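Local coordinates for GTP-binding protein (Thermus thermophilus, PDB 2DBY) that binds GDP in a P-loop GTPase-type domain and probably works as an ATPase that associates with the ribosome and its 50S subunit, at residues 99-104 against 280-285; 141-146 against 172-177; 225-230 against 236-241; 247-252 against 259-264; 325-330 against 336-341. All coordinates share one frame; numbering follows the deposited sequence.

The five contacts illustrate how one nucleotide-binding fold is assembled and extended. Interactions 1 and 3 both reach the same mixed sheet, their centres about 17 Å apart: in the first a helix end meets strand 102-108, in the second a helix packs along strand 237-241. Interaction 4 follows directly in the chain, its centre about 24 Å from that of interaction 3. These last two lie closest to the nucleotide, with the side chains of Val240 and Leu249 about 9 and 11 Å from GDP. Interaction 2 belongs to the long helical arm and interaction 5 to the C-terminal region; their centres are about 50 Å apart, on opposite sides of the chain's centre and away from the annotated sites.

Interaction 1 (99-104 against 280-285); sequences EVAAIA and RALDLL
Leu282 turns one of its two methyls, CD2, into the angle between the side chains of Ala101 and Ala102. Its CG lies anti to the carbonyl carbon (chi1 -65°); CD1 continues the extended chain, and it is the other branch, CD2, that reaches the two alanines although the CB bond does not aim there. The approach to Ala101 CB is tight, with Leu282 CD2 only 3.2 Å away, closer than ordinary van der Waals packing; Ala102 CB takes the same methyl from another direction at a more comfortable 4.0 Å. Next to this wedge two alanines meet methyl to methyl: the CB bonds of Ala102 and Ala281 both point across the gap, and Ala102 CB stands 3.9 Å from Ala281 CB. Such small side chains let the helix end come close to the strand, the CA atoms of Ala102 and Ala281 being 6.4 Å apart. No hydrogen bond spans the segments. Ala281 also rests on Ile205 of strand 204-209 and Leu282 on Val4 of strand 3-7, so the end of helix 270-281 sits against three strands of the main sheet. A Schellman motif at Asp283 then sends the chain into strand 284-290, which pairs with strand 295-301.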
# COMPACT_ATOMS: atom_id res chain seq x y z
N GLU A 99 -11.28 7.69 2.86
CA GLU A 99 -11.46 6.23 2.90
C GLU A 99 -10.26 5.36 2.47
O GLU A 99 -10.36 4.13 2.50
CB GLU A 99 -12.67 5.81 2.06
CG GLU A 99 -13.97 6.48 2.42
CD GLU A 99 -15.07 6.12 1.42
OE1 GLU A 99 -14.87 6.30 0.19
OE2 GLU A 99 -16.14 5.66 1.87
N VAL A 100 -9.15 5.96 2.04
CA VAL A 100 -8.01 5.13 1.66
C VAL A 100 -6.86 5.35 2.64
O VAL A 100 -6.84 6.37 3.33
CB VAL A 100 -7.52 5.42 0.23
CG1 VAL A 100 -8.62 4.99 -0.77
CG2 VAL A 100 -7.20 6.91 0.07
N ALA A 101 -5.93 4.41 2.69
CA ALA A 101 -4.80 4.46 3.62
C ALA A 101 -3.55 5.15 3.09
O ALA A 101 -2.68 5.56 3.86
CB ALA A 101 -4.44 3.05 4.06
N ALA A 102 -3.45 5.25 1.77
CA ALA A 102 -2.33 5.90 1.11
C ALA A 102 -2.84 6.51 -0.19
O ALA A 102 -3.92 6.13 -0.68
CB ALA A 102 -1.17 4.88 0.83
N ILE A 103 -2.07 7.44 -0.74
CA ILE A 103 -2.44 8.16 -1.95
C ILE A 103 -1.34 8.01 -3.00
O ILE A 103 -0.15 8.11 -2.69
CB ILE A 103 -2.61 9.68 -1.62
CG1 ILE A 103 -3.75 9.86 -0.61
CG2 ILE A 103 -2.83 10.47 -2.91
CD1 ILE A 103 -3.90 11.30 -0.09
N ALA A 104 -1.73 7.77 -4.25
CA ALA A 104 -0.75 7.69 -5.33
C ALA A 104 -1.24 8.76 -6.31
O ALA A 104 -2.35 8.69 -6.84
CB ALA A 104 -0.77 6.29 -5.97
N ARG A 280 4.45 -1.17 0.36
CA ARG A 280 5.32 -0.47 1.31
C ARG A 280 4.61 0.71 1.96
O ARG A 280 4.73 0.93 3.16
CB ARG A 280 6.60 0.05 0.62
CG ARG A 280 7.57 -1.06 0.19
CD ARG A 280 8.91 -0.47 -0.25
NE ARG A 280 8.81 0.28 -1.50
CZ ARG A 280 8.85 -0.26 -2.72
NH1 ARG A 280 9.00 -1.58 -2.87
NH2 ARG A 280 8.76 0.50 -3.79
N ALA A 281 3.86 1.46 1.16
CA ALA A 281 3.15 2.63 1.68
C ALA A 281 2.14 2.23 2.74
O ALA A 281 1.96 2.94 3.75
CB ALA A 281 2.43 3.38 0.54
N LEU A 282 1.48 1.10 2.53
CA LEU A 282 0.48 0.60 3.46
C LEU A 282 1.13 -0.14 4.65
O LEU A 282 0.42 -0.64 5.53
CB LEU A 282 -0.52 -0.32 2.74
CG LEU A 282 -1.39 0.37 1.67
CD1 LEU A 282 -2.21 -0.66 0.87
CD2 LEU A 282 -2.29 1.38 2.34
N ASP A 283 2.46 -0.19 4.65
CA ASP A 283 3.25 -0.86 5.69
C ASP A 283 2.85 -2.32 5.87
O ASP A 283 2.62 -2.79 6.98
CB ASP A 283 3.08 -0.14 7.03
CG ASP A 283 4.19 -0.48 8.02
OD1 ASP A 283 3.99 -0.21 9.23
OD2 ASP A 283 5.25 -0.99 7.61
N LEU A 284 2.79 -3.05 4.76
CA LEU A 284 2.35 -4.43 4.80
C LEU A 284 3.47 -5.44 4.66
O LEU A 284 4.57 -5.11 4.22
CB LEU A 284 1.34 -4.66 3.68
CG LEU A 284 0.17 -3.68 3.67
CD1 LEU A 284 -0.66 -3.93 2.41
CD2 LEU A 284 -0.66 -3.86 4.94
N LEU A 285 3.18 -6.67 5.06
CA LEU A 285 4.14 -7.77 4.91
C LEU A 285 3.38 -9.01 4.50
O LEU A 285 2.16 -9.13 4.71
CB LEU A 285 4.95 -7.99 6.20
CG LEU A 285 4.30 -8.24 7.56
CD1 LEU A 285 3.90 -9.70 7.69
CD2 LEU A 285 5.30 -7.86 8.67

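Interaction 2 (141-146 against 172-177); sequences ATLERR and VHLQEG
OE1 of Glu144 is gripped by two groups, a water and the hydroxyl of Tyr171, and the water carries its hold across to Gln175. It donates to Glu144 OE1 over 3.1 Å and accepts from Gln175 NE2 over 2.6 Å, bridging two polar ends that do not bond directly: Glu144 OE1 and Gln175 NE2 are 4.2 Å apart. The two side chains cross at about a right angle, yet the carboxylate and amide planes lie within 19° of each other. Glu144 arrives extended beyond CG, whereas Gln175 is bent at its second torsion (chi2 -62°), which swings the amide toward the other helix. Tyr171 also makes a weak hydrogen bond with Gln175 NE2, so the hydroxyl serves both partners. Beside this water-bridged pair runs an apolar contact, where Leu143 and Leu174 cross nearly perpendicularly and Leu143 CD1 meets Leu174 CD2 at 3.9 Å. Both leucines are buried. Helix 161-175 ends here in a Schellman motif at Gly177, after lying along helix 124-156, on which Leu174 also touches Leu136, Asp139 and Leu140. These helices form an antiparallel pair; a coiled coil is predicted for 133-167, which takes in segment 141-146 and the turn between the helices.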
# COMPACT_ATOMS: atom_id res chain seq x y z
N ALA A 141 -8.64 22.80 9.07
CA ALA A 141 -9.96 22.91 9.67
C ALA A 141 -10.16 21.81 10.73
O ALA A 141 -10.73 22.03 11.80
CB ALA A 141 -11.04 22.81 8.58
N THR A 142 -9.71 20.59 10.41
CA THR A 142 -9.83 19.50 11.37
C THR A 142 -9.04 19.82 12.63
O THR A 142 -9.52 19.60 13.74
CB THR A 142 -9.28 18.20 10.77
OG1 THR A 142 -10.14 17.81 9.72
CG2 THR A 142 -9.21 17.08 11.84
N LEU A 143 -7.83 20.33 12.44
CA LEU A 143 -6.99 20.66 13.59
C LEU A 143 -7.62 21.76 14.44
O LEU A 143 -7.59 21.68 15.66
CB LEU A 143 -5.60 21.10 13.13
CG LEU A 143 -4.66 19.94 12.77
CD1 LEU A 143 -3.48 20.45 11.98
CD2 LEU A 143 -4.22 19.25 14.06
N GLU A 144 -8.20 22.76 13.79
CA GLU A 144 -8.82 23.86 14.55
C GLU A 144 -9.93 23.29 15.41
O GLU A 144 -10.06 23.65 16.59
CB GLU A 144 -9.35 24.94 13.57
CG GLU A 144 -8.20 25.73 12.91
CD GLU A 144 -8.50 26.30 11.53
OE1 GLU A 144 -7.55 26.79 10.88
OE2 GLU A 144 -9.68 26.27 11.09
N ARG A 145 -10.73 22.39 14.85
CA ARG A 145 -11.80 21.79 15.63
C ARG A 145 -11.26 20.93 16.77
O ARG A 145 -11.76 20.99 17.89
CB ARG A 145 -12.71 20.94 14.74
CG ARG A 145 -13.58 21.73 13.80
CD ARG A 145 -14.58 20.80 13.10
NE ARG A 145 -13.97 19.97 12.05
CZ ARG A 145 -13.77 20.38 10.80
NH1 ARG A 145 -14.14 21.60 10.42
NH2 ARG A 145 -13.22 19.56 9.92
N ARG A 146 -10.22 20.13 16.50
CA ARG A 146 -9.67 19.29 17.56
C ARG A 146 -8.97 20.10 18.65
O ARG A 146 -9.06 19.75 19.82
CB ARG A 146 -8.68 18.26 16.97
CG ARG A 146 -9.31 17.25 16.01
CD ARG A 146 -10.57 16.64 16.60
NE ARG A 146 -10.26 15.77 17.73
CZ ARG A 146 -11.13 15.44 18.68
NH1 ARG A 146 -12.37 15.91 18.64
NH2 ARG A 146 -10.76 14.61 19.64
N VAL A 172 1.27 24.19 13.68
CA VAL A 172 2.36 25.07 13.25
C VAL A 172 2.89 24.59 11.89
O VAL A 172 3.12 25.39 10.97
CB VAL A 172 3.53 25.02 14.25
CG1 VAL A 172 4.78 25.70 13.66
CG2 VAL A 172 3.11 25.71 15.54
N HIS A 173 3.11 23.28 11.81
CA HIS A 173 3.66 22.62 10.62
C HIS A 173 2.75 22.82 9.39
O HIS A 173 3.22 23.23 8.31
CB HIS A 173 3.81 21.12 10.93
CG HIS A 173 4.58 20.34 9.92
ND1 HIS A 173 5.95 20.42 9.78
CD2 HIS A 173 4.18 19.37 9.05
CE1 HIS A 173 6.36 19.53 8.89
NE2 HIS A 173 5.30 18.88 8.43
N LEU A 174 1.46 22.54 9.55
CA LEU A 174 0.53 22.70 8.44
C LEU A 174 0.30 24.15 8.03
O LEU A 174 0.11 24.44 6.84
CB LEU A 174 -0.79 21.99 8.73
CG LEU A 174 -0.76 20.51 8.29
CD1 LEU A 174 0.11 19.68 9.28
CD2 LEU A 174 -2.19 19.96 8.30
N GLN A 175 0.34 25.07 9.00
CA GLN A 175 0.18 26.48 8.69
C GLN A 175 1.37 26.96 7.84
O GLN A 175 1.28 27.98 7.17
CB GLN A 175 0.07 27.31 9.98
CG GLN A 175 -1.36 27.36 10.54
CD GLN A 175 -2.39 28.03 9.60
OE1 GLN A 175 -2.05 28.53 8.52
NE2 GLN A 175 -3.65 28.03 10.02
N GLU A 176 2.48 26.23 7.88
CA GLU A 176 3.64 26.57 7.04
C GLU A 176 3.53 25.87 5.67
O GLU A 176 4.44 25.94 4.86
CB GLU A 176 4.95 26.15 7.72
CG GLU A 176 5.17 26.93 8.99
CD GLU A 176 6.38 26.51 9.80
OE1 GLU A 176 6.98 25.47 9.51
OE2 GLU A 176 6.72 27.25 10.75
N GLY A 177 2.40 25.20 5.44
CA GLY A 177 2.18 24.53 4.17
C GLY A 177 2.83 23.16 4.07
O GLY A 177 3.00 22.63 2.97
O HOH W 1 -5.90 28.12 8.65

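Interaction 3 (225-230 against 236-241); sequences EAVRRK and AEVVVV
Arg228 leaves helix 225-230 and slants across the side chains of Val238 and Val240, crossing each at about a right angle. At its root the CA atom is already 4.1 Å from Val238 CG2. CB carries the chain outward with CG anti to the carbonyl carbon (chi1 -67°), and CG passes 4.3 Å from the same Val238 methyl, CG2. From CG to NE the chain is extended, so CD and NE carry the head group out toward the Val240 end. There the planar guanidinium makes several different contacts. Val238 CG1 lies over one face, with Arg228 NH1 3.9 Å from it. At the edge, in the plane of the group, NH1 donates to a water 2.8 Å away, and that water in turn donates to Val238 O.

This is the helix-on-strand packing of a beta-alpha-beta unit in the G domain, strand 204-209, helix 222-234 and strand 237-241, the two strands being parallel neighbours. The short helix and strand axes approach to 8.5 Å and run 159° apart, nearly antiparallel. The preceding residue, Val227, points its CB at the strand; Val227 CG1 touches Val238 CG2 at 4.1 Å and also rests on Leu125 of helix 124-156.

The tip, Arg228 NH2, lies obliquely 3.7 Å from Val240 CG2 and hydrogen-bonds to Asp217 O. Val240 stands two residues before Ser242, which binds GDP, and packs against Val210 and Leu215.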
# COMPACT_ATOMS: atom_id res chain seq x y z
N GLU A 225 12.97 14.37 -12.56
CA GLU A 225 13.92 14.85 -11.56
C GLU A 225 13.26 15.88 -10.62
O GLU A 225 13.51 15.87 -9.41
CB GLU A 225 15.14 15.46 -12.25
CG GLU A 225 16.08 14.39 -12.75
CD GLU A 225 16.55 13.49 -11.60
OE1 GLU A 225 16.69 14.01 -10.47
OE2 GLU A 225 16.78 12.30 -11.82
N ALA A 226 12.43 16.76 -11.16
CA ALA A 226 11.74 17.77 -10.33
C ALA A 226 10.79 17.06 -9.38
O ALA A 226 10.66 17.43 -8.22
CB ALA A 226 10.96 18.76 -11.18
N VAL A 227 10.10 16.03 -9.90
CA VAL A 227 9.20 15.25 -9.06
C VAL A 227 9.95 14.58 -7.89
O VAL A 227 9.44 14.57 -6.76
CB VAL A 227 8.43 14.19 -9.92
CG1 VAL A 227 7.71 13.14 -9.02
CG2 VAL A 227 7.43 14.91 -10.78
N ARG A 228 11.15 14.04 -8.14
CA ARG A 228 11.93 13.42 -7.07
C ARG A 228 12.29 14.49 -6.02
O ARG A 228 12.26 14.22 -4.81
CB ARG A 228 13.22 12.77 -7.62
CG ARG A 228 12.95 11.55 -8.51
CD ARG A 228 14.22 10.86 -8.91
NE ARG A 228 14.00 9.75 -9.86
CZ ARG A 228 13.47 8.57 -9.55
NH1 ARG A 228 13.09 8.30 -8.30
NH2 ARG A 228 13.33 7.64 -10.49
N ARG A 229 12.65 15.69 -6.48
CA ARG A 229 13.00 16.81 -5.58
C ARG A 229 11.82 17.19 -4.66
O ARG A 229 11.98 17.34 -3.43
CB ARG A 229 13.46 18.01 -6.42
CG ARG A 229 13.64 19.35 -5.69
CD ARG A 229 14.54 20.30 -6.53
NE ARG A 229 14.12 20.44 -7.94
CZ ARG A 229 13.08 21.19 -8.35
NH1 ARG A 229 12.36 21.85 -7.46
NH2 ARG A 229 12.78 21.29 -9.64
N LYS A 230 10.64 17.32 -5.26
CA LYS A 230 9.43 17.66 -4.52
C LYS A 230 9.06 16.52 -3.58
O LYS A 230 8.57 16.75 -2.47
CB LYS A 230 8.25 17.89 -5.47
CG LYS A 230 6.94 18.21 -4.76
CD LYS A 230 6.95 19.62 -4.20
CE LYS A 230 5.54 20.10 -3.84
NZ LYS A 230 4.62 20.08 -5.01
N ALA A 236 7.22 11.89 0.19
CA ALA A 236 6.58 10.91 -0.72
C ALA A 236 7.63 10.02 -1.39
O ALA A 236 8.81 10.37 -1.45
CB ALA A 236 5.79 11.68 -1.80
N GLU A 237 7.19 8.87 -1.91
CA GLU A 237 8.08 7.98 -2.63
C GLU A 237 7.73 8.19 -4.10
O GLU A 237 6.66 8.70 -4.39
CB GLU A 237 7.83 6.53 -2.25
CG GLU A 237 8.28 6.20 -0.83
CD GLU A 237 9.73 6.58 -0.60
OE1 GLU A 237 10.59 6.18 -1.42
OE2 GLU A 237 10.02 7.29 0.38
N VAL A 238 8.62 7.79 -5.01
CA VAL A 238 8.38 7.98 -6.45
C VAL A 238 8.41 6.66 -7.20
O VAL A 238 9.26 5.79 -6.95
CB VAL A 238 9.46 8.93 -7.08
CG1 VAL A 238 9.29 9.02 -8.61
CG2 VAL A 238 9.33 10.34 -6.51
N VAL A 239 7.44 6.47 -8.09
CA VAL A 239 7.45 5.28 -8.94
C VAL A 239 7.29 5.78 -10.36
O VAL A 239 6.39 6.59 -10.63
CB VAL A 239 6.31 4.30 -8.67
CG1 VAL A 239 6.53 3.04 -9.54
CG2 VAL A 239 6.26 3.90 -7.20
N VAL A 240 8.14 5.31 -11.26
CA VAL A 240 8.05 5.76 -12.65
C VAL A 240 7.38 4.69 -13.51
O VAL A 240 7.81 3.53 -13.50
CB VAL A 240 9.46 6.07 -13.22
CG1 VAL A 240 9.34 6.59 -14.66
CG2 VAL A 240 10.18 7.06 -12.31
N VAL A 241 6.34 5.08 -14.23
CA VAL A 241 5.63 4.14 -15.11
C VAL A 241 5.23 4.81 -16.41
O VAL A 241 5.20 6.03 -16.53
CB VAL A 241 4.31 3.64 -14.46
CG1 VAL A 241 4.57 3.15 -13.05
CG2 VAL A 241 3.25 4.76 -14.49
O HOH W 2 11.96 5.82 -7.58

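Interaction 4 (247-252 against 259-264); sequences AELAEL and ELLAAY
Leu249 is the first residue of 247-252 to meet the other helix, and its CD1 does the touching. That methyl settles against the branch point of Leu261, with Leu249 CD1 3.8 Å from Leu261 CG. It keeps similar distances to both prongs, at 4.1 Å from Leu261 CD1 and 4.0 Å from Leu261 CD2, so it sits in the fork of the isobutyl group. The side chains cross at about a right angle. Leu261 holds its first torsion well away from a staggered value (chi1 -106°), which brings CG to Leu249 although its CB bond runs past the other segment. Three residues on, the backbone is still tied in, Leu252 N donating to Leu249 O. Leu252 then offers its own CD1 to a second leucine: Leu252 CD1 and Leu260 CD1 touch methyl to methyl at 3.9 Å, again between side chains crossing nearly perpendicularly. Two leucines of each segment thus form a small apolar seam without any hydrogen bond across it. On its other side helix 243-250 meets the P-loop helix through Ala247 on Thr16, and Ala243 and Arg244 at its start bind GDP. The seam therefore joins helix 254-263 to the helix that follows the last strand of the nucleotide-binding G domain.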
# COMPACT_ATOMS: atom_id res chain seq x y z
N ALA A 247 -1.02 -0.37 -20.11
CA ALA A 247 -2.30 -0.78 -20.68
C ALA A 247 -2.07 -1.78 -21.81
O ALA A 247 -2.83 -2.76 -21.95
CB ALA A 247 -3.04 0.43 -21.20
N GLU A 248 -1.04 -1.54 -22.62
CA GLU A 248 -0.74 -2.45 -23.74
C GLU A 248 -0.29 -3.83 -23.22
O GLU A 248 -0.76 -4.86 -23.68
CB GLU A 248 0.35 -1.85 -24.62
CG GLU A 248 -0.12 -0.58 -25.33
CD GLU A 248 1.00 0.22 -25.96
OE1 GLU A 248 2.18 -0.08 -25.69
OE2 GLU A 248 0.69 1.18 -26.71
N LEU A 249 0.61 -3.84 -22.23
CA LEU A 249 1.07 -5.10 -21.66
C LEU A 249 -0.04 -5.92 -20.97
O LEU A 249 -0.03 -7.16 -21.04
CB LEU A 249 2.19 -4.86 -20.65
CG LEU A 249 3.51 -4.31 -21.22
CD1 LEU A 249 4.39 -3.80 -20.08
CD2 LEU A 249 4.24 -5.43 -21.99
N ALA A 250 -0.97 -5.24 -20.32
CA ALA A 250 -2.06 -5.89 -19.59
C ALA A 250 -3.00 -6.65 -20.51
O ALA A 250 -3.75 -7.50 -20.06
CB ALA A 250 -2.85 -4.85 -18.78
N GLU A 251 -2.97 -6.34 -21.80
CA GLU A 251 -3.82 -7.03 -22.77
C GLU A 251 -3.23 -8.40 -23.12
O GLU A 251 -3.93 -9.29 -23.64
CB GLU A 251 -3.93 -6.18 -24.03
CG GLU A 251 -5.05 -6.55 -24.94
CD GLU A 251 -5.15 -5.64 -26.15
OE1 GLU A 251 -4.96 -4.41 -26.00
OE2 GLU A 251 -5.44 -6.16 -27.24
N LEU A 252 -1.94 -8.57 -22.87
CA LEU A 252 -1.25 -9.82 -23.19
C LEU A 252 -1.22 -10.81 -22.03
O LEU A 252 -1.53 -10.48 -20.89
CB LEU A 252 0.20 -9.52 -23.62
CG LEU A 252 0.36 -8.56 -24.80
CD1 LEU A 252 1.85 -8.26 -24.98
CD2 LEU A 252 -0.26 -9.16 -26.07
N GLU A 259 8.18 -11.49 -21.64
CA GLU A 259 9.19 -11.66 -22.68
C GLU A 259 9.39 -10.37 -23.47
O GLU A 259 10.53 -9.99 -23.75
CB GLU A 259 8.81 -12.80 -23.65
CG GLU A 259 7.51 -12.60 -24.43
CD GLU A 259 7.41 -13.49 -25.67
OE1 GLU A 259 8.02 -13.14 -26.72
OE2 GLU A 259 6.72 -14.53 -25.59
N LEU A 260 8.30 -9.69 -23.80
CA LEU A 260 8.43 -8.45 -24.58
C LEU A 260 9.04 -7.34 -23.74
O LEU A 260 9.75 -6.46 -24.26
CB LEU A 260 7.08 -8.03 -25.17
CG LEU A 260 6.65 -9.05 -26.24
CD1 LEU A 260 5.26 -8.72 -26.78
CD2 LEU A 260 7.68 -9.07 -27.41
N LEU A 261 8.79 -7.36 -22.44
CA LEU A 261 9.36 -6.36 -21.54
C LEU A 261 10.86 -6.58 -21.47
O LEU A 261 11.65 -5.64 -21.54
CB LEU A 261 8.80 -6.50 -20.14
CG LEU A 261 7.79 -5.46 -19.69
CD1 LEU A 261 7.47 -5.72 -18.24
CD2 LEU A 261 8.36 -4.07 -19.87
N ALA A 262 11.25 -7.84 -21.31
CA ALA A 262 12.67 -8.17 -21.20
C ALA A 262 13.38 -7.80 -22.49
O ALA A 262 14.56 -7.41 -22.47
CB ALA A 262 12.86 -9.65 -20.89
N ALA A 263 12.68 -7.92 -23.61
CA ALA A 263 13.29 -7.55 -24.89
C ALA A 263 13.58 -6.05 -24.88
O ALA A 263 14.51 -5.59 -25.54
CB ALA A 263 12.38 -7.88 -26.05
N TYR A 264 12.80 -5.29 -24.11
CA TYR A 264 12.99 -3.85 -24.05
C TYR A 264 13.92 -3.47 -22.90
O TYR A 264 14.03 -2.30 -22.54
CB TYR A 264 11.64 -3.15 -23.89
CG TYR A 264 11.65 -1.65 -24.15
CD1 TYR A 264 10.87 -0.80 -23.38
CD2 TYR A 264 12.43 -1.09 -25.18
CE1 TYR A 264 10.85 0.58 -23.61
CE2 TYR A 264 12.42 0.31 -25.43
CZ TYR A 264 11.63 1.12 -24.62
OH TYR A 264 11.62 2.50 -24.77

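Interaction 5 (325-330 against 336-341); sequences EVIPWD and GGWARA
The indole of Trp338 and the carboxylate of Glu325 are the flat groups that meet here, their planes 72° apart. Glu325 OE1 approaches the ring obliquely, 4.1 Å from Trp338 CE3, and its stronger partner is Lys342, with which it makes a salt bridge. Elsewhere the indole meets the ring of Phe57 at about 40° between planes, and its NE1 donates to Ala290 O, a bond that fixes how the ring is turned. Ile327 supplies the apolar part of the contact. Its CG2 also comes in obliquely, 3.6 Å from Trp338 CZ3 and 3.9 Å from Trp338 CH2, the two side chains sliding past each other in opposite directions. The other branch is fully extended, CG1 lying anti to the backbone N (chi1 177°), and this sends CD1 to Ala341, where Ile327 CD1 and Ala341 CB are 3.6 Å apart. One isoleucine thereby touches two residues about one turn apart, on the same side of helix 338-343, whose first turn is closed by Ala341 N bonding to Gly337 O. With an alanine in place of Trp338, Ile327 CG2 would probably face a gap and Ala290 O would probably lose its donor. Strand 323-328 is the central strand of a three-stranded antiparallel sheet, flanked by 348-350 and 360-365, in a region assigned to the ubiquitin clan. Helix 338-343 lies over it, Leu332 of helix 329-335 touching Ile327, Trp338 and Ala341, while Phe57 brings in helix 48-57 of the G domain.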
# COMPACT_ATOMS: atom_id res chain seq x y z
N GLU A 325 3.49 -22.99 14.40
CA GLU A 325 4.82 -23.34 13.93
C GLU A 325 5.16 -22.21 12.96
O GLU A 325 4.33 -21.81 12.13
CB GLU A 325 4.78 -24.67 13.19
CG GLU A 325 4.23 -25.85 13.99
CD GLU A 325 3.79 -27.01 13.09
OE1 GLU A 325 4.58 -27.44 12.23
OE2 GLU A 325 2.64 -27.48 13.24
N VAL A 326 6.38 -21.70 13.05
CA VAL A 326 6.83 -20.61 12.20
C VAL A 326 8.25 -20.86 11.73
O VAL A 326 9.11 -21.30 12.50
CB VAL A 326 6.86 -19.27 12.98
CG1 VAL A 326 7.29 -18.13 12.05
CG2 VAL A 326 5.50 -19.01 13.59
N ILE A 327 8.50 -20.58 10.45
CA ILE A 327 9.83 -20.74 9.89
C ILE A 327 9.93 -19.87 8.65
O ILE A 327 8.98 -19.77 7.89
CB ILE A 327 10.10 -22.24 9.51
CG1 ILE A 327 11.48 -22.39 8.86
CG2 ILE A 327 8.99 -22.75 8.57
CD1 ILE A 327 11.83 -23.83 8.46
N PRO A 328 11.07 -19.18 8.47
CA PRO A 328 11.31 -18.31 7.32
C PRO A 328 11.18 -19.17 6.07
O PRO A 328 11.67 -20.30 6.04
CB PRO A 328 12.74 -17.86 7.53
CG PRO A 328 12.87 -17.84 9.02
CD PRO A 328 12.15 -19.07 9.46
N TRP A 329 10.55 -18.64 5.02
CA TRP A 329 10.35 -19.44 3.83
C TRP A 329 11.64 -20.03 3.27
O TRP A 329 11.64 -21.15 2.76
CB TRP A 329 9.67 -18.61 2.73
CG TRP A 329 10.62 -17.61 2.12
CD1 TRP A 329 10.94 -16.38 2.62
CD2 TRP A 329 11.42 -17.80 0.95
NE1 TRP A 329 11.89 -15.79 1.84
CE2 TRP A 329 12.21 -16.63 0.81
CE3 TRP A 329 11.57 -18.83 0.02
CZ2 TRP A 329 13.13 -16.48 -0.23
CZ3 TRP A 329 12.49 -18.67 -1.03
CH2 TRP A 329 13.25 -17.50 -1.13
N ASP A 330 12.72 -19.27 3.35
CA ASP A 330 13.98 -19.72 2.79
C ASP A 330 14.55 -20.92 3.54
O ASP A 330 15.22 -21.77 2.95
CB ASP A 330 15.01 -18.59 2.78
CG ASP A 330 15.14 -17.91 4.11
OD1 ASP A 330 16.28 -17.69 4.57
OD2 ASP A 330 14.10 -17.60 4.71
N GLY A 336 13.81 -28.57 2.88
CA GLY A 336 13.16 -29.49 1.97
C GLY A 336 11.75 -29.93 2.36
O GLY A 336 11.17 -30.80 1.72
N GLY A 337 11.20 -29.31 3.39
CA GLY A 337 9.86 -29.68 3.83
C GLY A 337 9.69 -29.43 5.31
O GLY A 337 10.64 -29.04 5.99
N TRP A 338 8.48 -29.66 5.82
CA TRP A 338 8.19 -29.44 7.23
C TRP A 338 8.85 -30.49 8.11
O TRP A 338 9.48 -30.15 9.11
CB TRP A 338 6.69 -29.48 7.48
CG TRP A 338 5.94 -28.26 7.05
CD1 TRP A 338 5.09 -28.16 5.99
CD2 TRP A 338 5.94 -26.99 7.70
NE1 TRP A 338 4.54 -26.89 5.95
CE2 TRP A 338 5.05 -26.16 6.99
CE3 TRP A 338 6.59 -26.48 8.82
CZ2 TRP A 338 4.80 -24.84 7.36
CZ3 TRP A 338 6.35 -25.15 9.19
CH2 TRP A 338 5.45 -24.35 8.46
N ALA A 339 8.70 -31.75 7.73
CA ALA A 339 9.29 -32.85 8.52
C ALA A 339 10.81 -32.66 8.58
O ALA A 339 11.42 -32.82 9.64
CB ALA A 339 8.94 -34.18 7.87
N ARG A 340 11.40 -32.32 7.44
CA ARG A 340 12.84 -32.10 7.38
C ARG A 340 13.30 -30.87 8.14
O ARG A 340 14.34 -30.90 8.78
CB ARG A 340 13.29 -32.02 5.92
CG ARG A 340 13.22 -33.36 5.21
CD ARG A 340 14.52 -33.65 4.49
NE ARG A 340 14.46 -33.22 3.09
CZ ARG A 340 15.52 -33.13 2.30
NH1 ARG A 340 16.73 -33.41 2.76
NH2 ARG A 340 15.37 -32.74 1.04
N ALA A 341 12.51 -29.79 8.10
CA ALA A 341 12.87 -28.56 8.81
C ALA A 341 12.79 -28.77 10.33
O ALA A 341 13.57 -28.17 11.08
CB ALA A 341 11.92 -27.42 8.40